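Local coordinates for protein carbonic anhydrase (Sordaria macrospora, PDB 4O1K) that catalyses the reversible hydration of carbon dioxide to bicarbonate as a tetrameric, zinc-dependent carbonic anhydrase of the beta class, at residues I151-E154 / E155-Y158; K175-A178 / L179-Y183; P124-G128 / L129-W133. All blocks are in the same frame, centred on the assembly; numbering follows the deposited sequence.

All three contacts are local turns at or near the start of a helix, and they follow the chain in the order contact 3, contact 1, contact 2. Contacts 1 and 3 lie closest together, with nearest atoms about 9 Å apart and no touch. Both are near the metal site of Cys56, Asp58, His112 and Cys115: the side chain of Tyr158 in contact 1 comes within about 7 Å of a zinc ion, that of Met130 in contact 3 within about 10 Å. Contact 2 lies farther off, its centre 35 Å from that of contact 1. Between subunits, however, contacts 2 and 3 meet, since Gln181 hydrogen-bonds Asp126 of the second subunit.

Contact 1 of 3, residues I151-E154 / E155-Y158; sequences IADE and EARY
The backbone closes the first turn of helix 154-174 between Asp153 and Arg157, Arg157 N donating to Asp153 O at 3.0 Å, and Tyr158 N repeats the step on Glu154 O. Asp153 is the N-cap of this helix. Its OD2 accepts from Ala156 N at 3.1 Å, and the amide arrives from above the carboxylate plane, 64° out of it. Arg157 reaches back across the turn: its chain bends at CG-CD (chi3 -49°) and swings the guanidinium over the loop that follows helix 145-150. There NE and NH2, each 3.0 Å from Ile151 O, grip that one oxygen side-on. The grip is coplanar though the bonds are bent: the oxygen lies only 8° out of the guanidinium plane, and both donors lie in the carbonyl plane. Glu154 CA lies 3.9 Å above one face of the guanidinium, toward its rim. With a leucine in place of Arg157, Ile151 O would probably be left without both of these donors and the loop freer to move. Farther round the helix, Glu155 makes a salt bridge with Arg199, and the Tyr158 hydroxyl hydrogen-bonds the carbonyl of Cys115, a zinc ligand. Beside these polar bonds the CG2 methyl of Ile151 rests 3.8 Å from Ala156 CB.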
loop_
_atom_site.group_PDB
_atom_site.type_symbol
_atom_site.label_atom_id
_atom_site.label_comp_id
_atom_site.label_asym_id
_atom_site.label_seq_id
_atom_site.Cartn_x
_atom_site.Cartn_y
_atom_site.Cartn_z
ATOM N N ILE A 151 24.750 13.675 18.981
ATOM C CA ILE A 151 24.883 14.983 18.349
ATOM C C ILE A 151 24.087 16.044 19.107
ATOM O O ILE A 151 22.855 16.053 19.079
ATOM C CB ILE A 151 24.424 14.937 16.876
ATOM C CG1 ILE A 151 25.197 13.852 16.112
ATOM C CG2 ILE A 151 24.622 16.302 16.192
ATOM C CD1 ILE A 151 24.590 13.475 14.746
ATOM N N ALA A 152 24.803 16.947 19.771
ATOM C CA ALA A 152 24.173 17.978 20.591
ATOM C C ALA A 152 23.291 18.946 19.795
ATOM O O ALA A 152 22.113 19.129 20.123
ATOM C CB ALA A 152 25.229 18.747 21.376
ATOM N N ASP A 153 23.863 19.579 18.774
ATOM C CA ASP A 153 23.120 20.557 17.987
ATOM C C ASP A 153 21.995 19.883 17.235
ATOM O O ASP A 153 22.190 18.840 16.603
ATOM C CB ASP A 153 24.027 21.308 17.005
ATOM C CG ASP A 153 23.259 22.321 16.153
ATOM O OD1 ASP A 153 22.372 23.021 16.693
ATOM O OD2 ASP A 153 23.540 22.415 14.939
ATOM N N GLU A 154 20.823 20.503 17.304
ATOM C CA GLU A 154 19.612 19.986 16.689
ATOM C C GLU A 154 19.673 19.992 15.165
ATOM O O GLU A 154 19.299 19.010 14.521
ATOM C CB GLU A 154 18.419 20.809 17.157
ATOM C CG GLU A 154 17.077 20.226 16.779
ATOM C CD GLU A 154 15.976 20.750 17.673
ATOM O OE1 GLU A 154 16.211 21.775 18.357
ATOM O OE2 GLU A 154 14.888 20.131 17.702
ATOM N N GLU A 155 20.127 21.100 14.584
ATOM C CA GLU A 155 20.180 21.185 13.134
ATOM C C GLU A 155 21.191 20.182 12.585
ATOM O O GLU A 155 20.902 19.488 11.609
ATOM C CB GLU A 155 20.486 22.603 12.657
ATOM C CG GLU A 155 20.047 22.856 11.205
ATOM C CD GLU A 155 20.748 24.053 10.582
ATOM O OE1 GLU A 155 21.411 24.801 11.325
ATOM O OE2 GLU A 155 20.638 24.243 9.352
ATOM N N ALA A 156 22.360 20.099 13.224
ATOM C CA ALA A 156 23.371 19.095 12.870
ATOM C C ALA A 156 22.786 17.670 12.928
ATOM O O ALA A 156 23.021 16.839 12.034
ATOM C CB ALA A 156 24.571 19.213 13.774
ATOM N N ARG A 157 22.030 17.398 13.992
ATOM C CA ARG A 157 21.319 16.123 14.120
ATOM C C ARG A 157 20.349 15.873 12.965
ATOM O O ARG A 157 20.282 14.765 12.436
ATOM C CB ARG A 157 20.575 16.045 15.460
ATOM C CG ARG A 157 20.245 14.628 15.883
ATOM C CD ARG A 157 19.450 14.608 17.168
ATOM N NE ARG A 157 20.085 15.451 18.172
ATOM C CZ ARG A 157 19.452 16.422 18.827
ATOM N NH1 ARG A 157 18.165 16.660 18.590
ATOM N NH2 ARG A 157 20.104 17.162 19.714
ATOM N N TYR A 158 19.648 16.921 12.573
ATOM C CA TYR A 158 18.644 16.870 11.531
ATOM C C TYR A 158 19.299 16.571 10.171
ATOM O O TYR A 158 18.807 15.747 9.388
ATOM C CB TYR A 158 17.929 18.221 11.570
ATOM C CG TYR A 158 17.011 18.541 10.431
ATOM C CD1 TYR A 158 16.285 17.559 9.788
ATOM C CD2 TYR A 158 16.862 19.850 10.008
ATOM C CE1 TYR A 158 15.448 17.873 8.735
ATOM C CE2 TYR A 158 16.022 20.171 8.975
ATOM C CZ TYR A 158 15.324 19.174 8.338
ATOM O OH TYR A 158 14.482 19.488 7.311
#

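Contact 2 of 3, residues K175-A178 / L179-Y183; sequences KTAA and LQQSY
Thr176 lays its hydroxyl against the root of Leu179, OG1 lying 3.3 Å from Leu179 CB, and the two side chains cross at about a right angle. The rotation that brings it there sets OG1 between the backbone N and the carbonyl carbon (chi1 68°), within reach of Leu179 N. Leu179 N donates to Thr176 OG1 at 3.4 Å, a weak capping bond; the hydroxyl has a second partner in Val173 O, one turn back. The main chain carries the regular part of the turn: Gln180 N bonds Thr176 O at 3.2 Å, Gln181 N bonds Ala177 O at 2.9 Å, and Ser182 N bonds Ala178 O at 2.9 Å. All three are nearly straight, with N-H...O angles of 167° to 169°.

Gln181 runs alongside the Ala177 carbonyl, its CG 3.2 Å from Ala177 O. Its OE1 comes equally near that oxygen; as both are acceptors, the approach probably gives no attraction, and the amide's NE2 bonds Asp126 of the second subunit. Helix 89-100 packs on Thr176, Ala178 and Ser182, while helix 210-218 packs on Leu179 and Gln180. The arrangement is that of a threonine N-cap, here opening helix 177-186 where it lies buried against a neighbouring subunit of the tetramer.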
loop_
_atom_site.group_PDB
_atom_site.type_symbol
_atom_site.label_atom_id
_atom_site.label_comp_id
_atom_site.label_asym_id
_atom_site.label_seq_id
_atom_site.Cartn_x
_atom_site.Cartn_y
_atom_site.Cartn_z
ATOM N N LYS A 175 17.745 -4.403 -1.372
ATOM C CA LYS A 175 16.993 -5.603 -0.985
ATOM C C LYS A 175 16.128 -6.141 -2.099
ATOM O O LYS A 175 15.747 -7.328 -2.078
ATOM C CB LYS A 175 16.095 -5.297 0.209
ATOM C CG LYS A 175 16.835 -4.850 1.474
ATOM C CD LYS A 175 15.804 -4.425 2.567
ATOM C CE LYS A 175 16.525 -3.804 3.772
ATOM N NZ LYS A 175 15.508 -3.306 4.768
ATOM N N THR A 176 15.794 -5.288 -3.077
ATOM C CA THR A 176 14.880 -5.729 -4.136
ATOM C C THR A 176 15.464 -6.833 -4.983
ATOM O O THR A 176 16.653 -6.825 -5.283
ATOM C CB THR A 176 14.355 -4.582 -5.022
ATOM O OG1 THR A 176 15.421 -4.019 -5.812
ATOM C CG2 THR A 176 13.747 -3.514 -4.149
ATOM N N ALA A 177 14.618 -7.797 -5.349
ATOM C CA ALA A 177 15.034 -8.927 -6.174
ATOM C C ALA A 177 15.531 -8.456 -7.535
ATOM O O ALA A 177 16.515 -8.989 -8.061
ATOM C CB ALA A 177 13.873 -9.942 -6.333
ATOM N N ALA A 178 14.859 -7.444 -8.082
ATOM C CA ALA A 178 15.193 -6.915 -9.403
ATOM C C ALA A 178 16.637 -6.449 -9.403
ATOM O O ALA A 178 17.447 -6.851 -10.269
ATOM C CB ALA A 178 14.266 -5.753 -9.743
ATOM N N LEU A 179 16.949 -5.585 -8.437
ATOM C CA LEU A 179 18.301 -5.028 -8.307
ATOM C C LEU A 179 19.352 -6.121 -8.193
ATOM O O LEU A 179 20.357 -6.110 -8.919
ATOM C CB LEU A 179 18.422 -4.109 -7.083
ATOM C CG LEU A 179 19.884 -3.656 -7.138
ATOM C CD1 LEU A 179 20.011 -2.203 -7.471
ATOM C CD2 LEU A 179 20.743 -4.061 -5.947
ATOM N N GLN A 180 19.131 -7.077 -7.291
ATOM C CA GLN A 180 20.135 -8.119 -7.066
ATOM C C GLN A 180 20.353 -9.004 -8.288
ATOM O O GLN A 180 21.495 -9.296 -8.657
ATOM C CB GLN A 180 19.788 -8.984 -5.843
ATOM C CG GLN A 180 20.912 -9.963 -5.517
ATOM C CD GLN A 180 20.602 -10.857 -4.338
ATOM O OE1 GLN A 180 21.064 -11.999 -4.276
ATOM N NE2 GLN A 180 19.831 -10.340 -3.387
ATOM N N GLN A 181 19.259 -9.429 -8.910
ATOM C CA GLN A 181 19.343 -10.254 -10.113
ATOM C C GLN A 181 20.102 -9.526 -11.219
ATOM O O GLN A 181 21.075 -10.066 -11.771
ATOM C CB GLN A 181 17.945 -10.653 -10.590
ATOM C CG GLN A 181 17.249 -11.684 -9.685
ATOM C CD GLN A 181 15.744 -11.709 -9.877
ATOM O OE1 GLN A 181 15.144 -10.724 -10.317
ATOM N NE2 GLN A 181 15.122 -12.831 -9.539
ATOM N N SER A 182 19.673 -8.302 -11.527
ATOM C CA SER A 182 20.346 -7.517 -12.562
ATOM C C SER A 182 21.823 -7.323 -12.240
ATOM O O SER A 182 22.684 -7.477 -13.118
ATOM C CB SER A 182 19.652 -6.161 -12.772
ATOM O OG SER A 182 20.149 -5.525 -13.946
ATOM N N TYR A 183 22.136 -7.002 -10.989
ATOM C CA TYR A 183 23.525 -6.755 -10.627
ATOM C C TYR A 183 24.392 -8.004 -10.772
ATOM O O TYR A 183 25.517 -7.936 -11.297
ATOM C CB TYR A 183 23.660 -6.170 -9.223
ATOM C CG TYR A 183 25.070 -5.698 -8.970
ATOM C CD1 TYR A 183 25.947 -6.434 -8.175
ATOM C CD2 TYR A 183 25.544 -4.542 -9.573
ATOM C CE1 TYR A 183 27.246 -6.008 -7.964
ATOM C CE2 TYR A 183 26.841 -4.113 -9.373
ATOM C CZ TYR A 183 27.683 -4.841 -8.571
ATOM O OH TYR A 183 28.974 -4.398 -8.379
#

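Contact 3 of 3, residues P124-G128 / L129-W133; sequences PKDLG and LMNPW
Asn131 reaches back from the first turn of helix 130-143 to the loop residues Asp126, Leu127 and Gly128, bracing an Asx turn that runs into a type II' beta turn from Leu127 to Met130. Its CB lies 3.3 Å from Gly128 O, and CG keeps to the same oxygen at 3.2 Å. With CG anti to the carbonyl carbon (chi1 -62°), the amide is carried alongside the preceding loop. At the tip the two branches divide the work. OD1 accepts from Leu127 N at 2.7 Å, whereas ND2 donates to Asp126 OD1 at 2.8 Å, with that oxygen only 1° out of the amide plane. With both branches engaged, the amide is probably held against a flip.

Asp126 OD1 accepts a second hydrogen bond, from Gly128 N at 3.2 Å, the bond that defines the Asx turn; the two donors come from opposite faces of the carboxylate. Its other oxygen, OD2, bonds Gln181 of the second subunit. Gly128 occupies the second position of the beta turn with a positive phi of 60°, where a beta carbon would run into Leu129 N. Two backbone bonds complete the curl, Met130 N to Leu127 O at 3.1 Å and Asn131 N to Gly128 O at 2.9 Å. Leu129 meets Leu129 of the fourth subunit, placing this end of the turn at a subunit interface of the tetramer. Between the ends of the beta turn, Leu127 CB and Met130 CB pack 3.8 Å apart.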
loop_
_atom_site.group_PDB
_atom_site.type_symbol
_atom_site.label_atom_id
_atom_site.label_comp_id
_atom_site.label_asym_id
_atom_site.label_seq_id
_atom_site.Cartn_x
_atom_site.Cartn_y
_atom_site.Cartn_z
ATOM N N PRO A 124 6.411 15.560 17.276
ATOM C CA PRO A 124 5.510 14.591 17.912
ATOM C C PRO A 124 4.062 15.035 17.872
ATOM O O PRO A 124 3.525 15.425 18.916
ATOM C CB PRO A 124 5.991 14.574 19.367
ATOM C CG PRO A 124 6.550 15.947 19.586
ATOM C CD PRO A 124 7.166 16.354 18.264
ATOM N N LYS A 125 3.436 14.974 16.703
ATOM C CA LYS A 125 2.035 15.343 16.583
ATOM C C LYS A 125 1.235 14.405 15.698
ATOM O O LYS A 125 1.791 13.591 14.941
ATOM C CB LYS A 125 1.883 16.785 16.103
ATOM C CG LYS A 125 2.869 17.206 15.039
ATOM C CD LYS A 125 2.433 18.537 14.443
ATOM C CE LYS A 125 3.360 18.971 13.312
ATOM N NZ LYS A 125 2.810 20.119 12.532
ATOM N N ASP A 126 -0.082 14.516 15.814
ATOM C CA ASP A 126 -0.997 13.715 15.020
ATOM C C ASP A 126 -1.178 14.378 13.651
ATOM O O ASP A 126 -1.800 15.443 13.543
ATOM C CB ASP A 126 -2.336 13.602 15.747
ATOM C CG ASP A 126 -3.224 12.514 15.178
ATOM O OD1 ASP A 126 -2.892 11.956 14.109
ATOM O OD2 ASP A 126 -4.276 12.229 15.796
ATOM N N LEU A 127 -0.606 13.759 12.617
ATOM C CA LEU A 127 -0.679 14.296 11.253
ATOM C C LEU A 127 -1.566 13.425 10.357
ATOM O O LEU A 127 -1.425 13.437 9.131
ATOM C CB LEU A 127 0.718 14.449 10.645
ATOM C CG LEU A 127 1.372 15.831 10.717
ATOM C CD1 LEU A 127 0.952 16.542 11.973
ATOM C CD2 LEU A 127 2.870 15.767 10.648
ATOM N N GLY A 128 -2.472 12.672 10.974
ATOM C CA GLY A 128 -3.437 11.864 10.233
ATOM C C GLY A 128 -2.795 10.822 9.338
ATOM O O GLY A 128 -1.968 10.027 9.799
ATOM N N LEU A 129 -3.185 10.843 8.062
ATOM C CA LEU A 129 -2.645 9.972 7.015
ATOM C C LEU A 129 -1.142 10.010 6.907
ATOM O O LEU A 129 -0.516 9.023 6.507
ATOM C CB LEU A 129 -3.230 10.368 5.652
ATOM C CG LEU A 129 -4.545 9.718 5.253
ATOM C CD1 LEU A 129 -5.101 10.300 3.960
ATOM C CD2 LEU A 129 -4.284 8.259 5.078
ATOM N N MET A 130 -0.547 11.159 7.213
ATOM C CA MET A 130 0.895 11.267 7.137
ATOM C C MET A 130 1.596 10.404 8.194
ATOM O O MET A 130 2.773 10.061 8.015
ATOM C CB MET A 130 1.346 12.724 7.271
ATOM C CG MET A 130 1.128 13.576 6.010
ATOM S SD MET A 130 2.183 13.062 4.628
ATOM C CE MET A 130 3.798 13.061 5.384
ATOM N N ASN A 131 0.898 10.045 9.279
ATOM C CA ASN A 131 1.593 9.397 10.384
ATOM C C ASN A 131 2.314 8.114 9.955
ATOM O O ASN A 131 3.493 7.974 10.219
ATOM C CB ASN A 131 0.671 9.122 11.591
ATOM C CG ASN A 131 0.088 10.394 12.212
ATOM O OD1 ASN A 131 0.699 11.463 12.193
ATOM N ND2 ASN A 131 -1.097 10.265 12.800
ATOM N N PRO A 132 1.612 7.175 9.299
ATOM C CA PRO A 132 2.380 5.960 9.009
ATOM C C PRO A 132 3.461 6.212 7.944
ATOM O O PRO A 132 4.468 5.489 7.913
ATOM C CB PRO A 132 1.330 5.006 8.441
ATOM C CG PRO A 132 0.007 5.673 8.608
ATOM C CD PRO A 132 0.267 7.120 8.710
ATOM N N TRP A 133 3.283 7.225 7.095
ATOM C CA TRP A 133 4.361 7.531 6.146
ATOM C C TRP A 133 5.609 8.047 6.855
ATOM O O TRP A 133 6.717 7.521 6.658
ATOM C CB TRP A 133 3.865 8.509 5.064
ATOM C CG TRP A 133 4.846 8.660 3.959
ATOM C CD1 TRP A 133 5.744 9.665 3.791
ATOM C CD2 TRP A 133 5.018 7.771 2.847
ATOM N NE1 TRP A 133 6.486 9.454 2.649
ATOM C CE2 TRP A 133 6.046 8.292 2.045
ATOM C CE3 TRP A 133 4.397 6.578 2.457
ATOM C CZ2 TRP A 133 6.466 7.670 0.873
ATOM C CZ3 TRP A 133 4.823 5.947 1.288
ATOM C CH2 TRP A 133 5.861 6.490 0.522
#